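Local coordinates for protein TRAP dicarboxylate transporter, DctP subunit (Sulfurospirillum deleyianum, PDB 4OVS) that binds succinate and probably delivers such dicarboxylates in the periplasm to a TRAP transporter, as a solute-binding protein of family 7, at residues Leu79-Phe91 against Tyr233-Trp245. Numbering follows the deposited sequence.
Sequences LKLGNAHIAMPSF and YLGYLVIMSESFW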
# COMPACT_ATOMS: atom_id res chain seq x y z
N LEU A 79 -1.32 12.17 -13.48
CA LEU A 79 0.09 12.52 -13.39
C LEU A 79 0.67 12.63 -14.81
O LEU A 79 1.37 13.59 -15.12
CB LEU A 79 0.85 11.50 -12.53
CG LEU A 79 1.23 11.95 -11.10
CD1 LEU A 79 0.04 12.43 -10.36
CD2 LEU A 79 1.91 10.85 -10.31
N LYS A 80 0.34 11.69 -15.69
CA LYS A 80 0.83 11.80 -17.06
C LYS A 80 0.48 13.14 -17.68
O LYS A 80 1.31 13.74 -18.35
CB LYS A 80 0.29 10.66 -17.93
CG LYS A 80 0.84 9.29 -17.53
CD LYS A 80 2.14 8.96 -18.27
CE LYS A 80 2.31 7.44 -18.42
NZ LYS A 80 3.34 7.07 -19.44
N LEU A 81 -0.72 13.63 -17.44
CA LEU A 81 -1.20 14.86 -18.08
C LEU A 81 -0.78 16.12 -17.31
O LEU A 81 -0.93 17.22 -17.82
CB LEU A 81 -2.72 14.84 -18.18
CG LEU A 81 -3.37 14.02 -19.29
CD1 LEU A 81 -2.82 12.63 -19.33
CD2 LEU A 81 -4.88 13.95 -19.11
N GLY A 82 -0.28 15.96 -16.09
CA GLY A 82 0.09 17.09 -15.24
C GLY A 82 -1.03 17.74 -14.44
O GLY A 82 -0.88 18.82 -13.85
N ASN A 83 -2.18 17.10 -14.44
CA ASN A 83 -3.33 17.55 -13.62
C ASN A 83 -3.15 17.23 -12.12
O ASN A 83 -3.83 17.77 -11.25
CB ASN A 83 -4.59 16.92 -14.17
CG ASN A 83 -4.86 17.35 -15.58
OD1 ASN A 83 -4.69 18.51 -15.92
ND2 ASN A 83 -5.26 16.41 -16.43
N ALA A 84 -2.24 16.33 -11.83
CA ALA A 84 -1.78 16.14 -10.47
C ALA A 84 -0.28 16.01 -10.59
O ALA A 84 0.24 15.71 -11.68
CB ALA A 84 -2.41 14.89 -9.86
N HIS A 85 0.43 16.27 -9.51
CA HIS A 85 1.85 16.43 -9.56
C HIS A 85 2.60 15.36 -8.81
O HIS A 85 3.66 14.93 -9.23
CB HIS A 85 2.19 17.80 -8.99
CG HIS A 85 1.47 18.91 -9.68
ND1 HIS A 85 1.15 20.10 -9.08
CD2 HIS A 85 1.03 19.01 -10.96
CE1 HIS A 85 0.56 20.90 -9.95
NE2 HIS A 85 0.48 20.26 -11.10
N ILE A 86 2.06 14.95 -7.67
CA ILE A 86 2.75 14.01 -6.78
C ILE A 86 1.74 13.00 -6.27
O ILE A 86 0.62 13.34 -5.89
CB ILE A 86 3.47 14.73 -5.61
CG1 ILE A 86 4.51 15.69 -6.15
CG2 ILE A 86 4.20 13.74 -4.73
CD1 ILE A 86 5.34 16.39 -5.16
N ALA A 87 2.12 11.73 -6.34
CA ALA A 87 1.32 10.66 -5.82
C ALA A 87 2.17 9.64 -5.02
O ALA A 87 3.42 9.68 -5.04
CB ALA A 87 0.58 9.99 -6.91
N MSE A 88 1.50 8.75 -4.28
CA MSE A 88 2.20 7.71 -3.52
C MSE A 88 1.50 6.35 -3.58
O MSE A 88 1.08 5.81 -2.56
CB MSE A 88 2.37 8.14 -2.09
CG MSE A 88 3.11 9.42 -1.89
SE MSE A 88 1.86 10.94 -1.77
CE MSE A 88 3.10 12.26 -1.12
N PRO A 89 1.36 5.81 -4.78
CA PRO A 89 0.57 4.60 -5.04
C PRO A 89 1.16 3.37 -4.42
O PRO A 89 2.36 3.30 -4.30
CB PRO A 89 0.60 4.48 -6.56
CG PRO A 89 0.91 5.85 -7.02
CD PRO A 89 1.82 6.42 -6.03
N SER A 90 0.33 2.41 -4.00
CA SER A 90 0.88 1.15 -3.49
C SER A 90 1.51 0.36 -4.67
O SER A 90 1.20 0.61 -5.83
CB SER A 90 -0.17 0.31 -2.82
OG SER A 90 -1.05 -0.21 -3.78
N PHE A 91 2.38 -0.59 -4.35
CA PHE A 91 3.10 -1.35 -5.37
C PHE A 91 2.13 -1.98 -6.38
O PHE A 91 2.38 -2.01 -7.59
CB PHE A 91 3.97 -2.44 -4.70
CG PHE A 91 4.99 -1.89 -3.69
CD1 PHE A 91 5.56 -0.65 -3.86
CD2 PHE A 91 5.31 -2.61 -2.55
CE1 PHE A 91 6.43 -0.14 -2.94
CE2 PHE A 91 6.18 -2.10 -1.62
CZ PHE A 91 6.76 -0.88 -1.82
N TYR A 233 2.62 -8.06 2.05
CA TYR A 233 3.08 -6.72 2.48
C TYR A 233 2.49 -5.64 1.57
O TYR A 233 2.27 -5.88 0.40
CB TYR A 233 4.64 -6.63 2.51
CG TYR A 233 5.08 -5.22 2.84
CD1 TYR A 233 5.09 -4.76 4.15
CD2 TYR A 233 5.39 -4.33 1.83
CE1 TYR A 233 5.42 -3.42 4.46
CE2 TYR A 233 5.77 -3.00 2.13
CZ TYR A 233 5.76 -2.56 3.45
OH TYR A 233 6.06 -1.24 3.74
N LEU A 234 2.25 -4.45 2.11
CA LEU A 234 1.75 -3.32 1.35
C LEU A 234 2.61 -2.10 1.69
O LEU A 234 2.78 -1.73 2.86
CB LEU A 234 0.28 -3.07 1.68
CG LEU A 234 -0.56 -2.23 0.70
CD1 LEU A 234 -2.07 -2.43 1.00
CD2 LEU A 234 -0.26 -0.75 0.81
N GLY A 235 3.17 -1.52 0.63
CA GLY A 235 3.99 -0.32 0.71
C GLY A 235 3.81 0.54 -0.54
O GLY A 235 3.14 0.13 -1.48
N TYR A 236 4.47 1.70 -0.56
CA TYR A 236 4.26 2.72 -1.58
C TYR A 236 5.58 3.19 -2.24
O TYR A 236 6.64 3.13 -1.64
CB TYR A 236 3.62 3.92 -0.91
CG TYR A 236 2.47 3.63 0.04
CD1 TYR A 236 1.22 3.31 -0.46
CD2 TYR A 236 2.63 3.70 1.43
CE1 TYR A 236 0.14 3.04 0.37
CE2 TYR A 236 1.52 3.44 2.28
CZ TYR A 236 0.29 3.13 1.73
OH TYR A 236 -0.81 2.84 2.49
N LEU A 237 5.49 3.65 -3.48
CA LEU A 237 6.60 4.33 -4.15
C LEU A 237 6.10 5.72 -4.47
O LEU A 237 5.07 5.90 -5.13
CB LEU A 237 7.03 3.61 -5.40
CG LEU A 237 8.06 4.41 -6.22
CD1 LEU A 237 9.37 4.59 -5.48
CD2 LEU A 237 8.30 3.77 -7.54
N VAL A 238 6.77 6.72 -3.94
CA VAL A 238 6.42 8.11 -4.23
C VAL A 238 6.85 8.40 -5.65
O VAL A 238 8.00 8.10 -6.04
CB VAL A 238 7.12 9.07 -3.24
CG1 VAL A 238 6.81 10.55 -3.53
CG2 VAL A 238 6.74 8.74 -1.82
N ILE A 239 5.91 8.93 -6.43
CA ILE A 239 6.18 9.36 -7.78
C ILE A 239 5.72 10.77 -8.09
O ILE A 239 4.79 11.29 -7.48
CB ILE A 239 5.55 8.47 -8.84
CG1 ILE A 239 4.05 8.33 -8.57
CG2 ILE A 239 6.25 7.12 -8.88
CD1 ILE A 239 3.34 7.72 -9.72
N MSE A 240 6.37 11.38 -9.08
CA MSE A 240 5.99 12.70 -9.53
C MSE A 240 5.67 12.71 -11.02
O MSE A 240 6.09 11.83 -11.77
CB MSE A 240 7.07 13.73 -9.23
CG MSE A 240 7.55 13.81 -7.83
SE MSE A 240 8.48 15.51 -7.43
CE MSE A 240 10.19 15.18 -8.36
N SER A 241 4.88 13.69 -11.42
CA SER A 241 4.56 13.89 -12.83
C SER A 241 5.82 14.39 -13.54
O SER A 241 6.42 15.40 -13.17
CB SER A 241 3.44 14.90 -13.01
OG SER A 241 3.33 15.29 -14.37
N GLU A 242 6.24 13.65 -14.56
CA GLU A 242 7.40 14.03 -15.35
C GLU A 242 7.28 15.42 -16.04
O GLU A 242 8.27 16.16 -16.12
CB GLU A 242 7.62 12.94 -16.39
CG GLU A 242 8.87 13.04 -17.17
CD GLU A 242 9.04 11.81 -18.04
OE1 GLU A 242 9.73 10.86 -17.59
OE2 GLU A 242 8.45 11.79 -19.15
N SER A 243 6.09 15.77 -16.53
CA SER A 243 5.97 17.05 -17.23
C SER A 243 5.84 18.20 -16.23
O SER A 243 6.39 19.28 -16.45
CB SER A 243 4.81 17.01 -18.23
OG SER A 243 3.61 16.65 -17.60
N PHE A 244 5.18 17.96 -15.10
CA PHE A 244 5.26 18.91 -13.99
C PHE A 244 6.73 19.13 -13.58
O PHE A 244 7.18 20.26 -13.47
CB PHE A 244 4.42 18.45 -12.78
CG PHE A 244 4.88 19.03 -11.46
CD1 PHE A 244 4.55 20.32 -11.08
CD2 PHE A 244 5.66 18.26 -10.59
CE1 PHE A 244 4.99 20.83 -9.86
CE2 PHE A 244 6.13 18.77 -9.39
CZ PHE A 244 5.79 20.06 -9.02
N TRP A 245 7.48 18.06 -13.36
CA TRP A 245 8.85 18.21 -12.88
C TRP A 245 9.73 18.90 -13.94
O TRP A 245 10.61 19.70 -13.62
CB TRP A 245 9.44 16.86 -12.51
CG TRP A 245 10.69 16.93 -11.67
CD1 TRP A 245 11.91 16.36 -11.95
CD2 TRP A 245 10.84 17.56 -10.38
NE1 TRP A 245 12.79 16.60 -10.95
CE2 TRP A 245 12.17 17.33 -9.96
CE3 TRP A 245 10.00 18.29 -9.56
CZ2 TRP A 245 12.67 17.81 -8.76
CZ3 TRP A 245 10.49 18.77 -8.35
CH2 TRP A 245 11.80 18.52 -7.96
O HOH W 1 3.97 13.60 -17.40
O HOH W 2 1.62 16.38 -20.01
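Ala-87 and Ile-239 exchange both backbone hydrogen bonds as an antiparallel pair, joining the short strand 86-87 to strand 233-241; Ser-241 N to His-85 O, Leu-237 N to Pro-89 O and Phe-91 N to Gly-235 O extend the ladder. Proline has no N-H to offer Leu-237 O, and its CD sits there instead, so Pro-89 pairs through its carbonyl alone. Greasy Leu-79 and Ile-239 suit the buried side, CD2 meeting CD1. From CB, Phe-91 turns CG anti to its carbonyl carbon (chi1 -57°), which brings one ring face under Gly-235 O, centred over it. CG and CD1 lie 3.5 Å from that oxygen, CD2 3.7 Å. Farther out, CE1 meets Tyr-236 C, CE2 takes a CH-pi contact from Gly-235 CA, and CZ reaches Gly-235 C. A CB on Gly-235 would strike this ring. With alanine replacing Phe-91, the Gly-235 carbonyl would probably lose its ring cover and Tyr-233 one edge neighbour. At the other end, Phe-244 stacks offset on His-85, planes at 11°, while His-85 ND1 bonds to the Lys-29 backbone. Ser-241, the N-cap of helix 242-247, donates OG to Leu-79 O (2.7 Å) and accepts weakly from Phe-244 N. Tyr-236 hydrogen-bonds succinate through its hydroxyl, and Met-88 O accepts from Lys-40, another succinate-binding residue. Backbone pairing and apolar packing together tie a helix start to the dicarboxylate pocket through one strand.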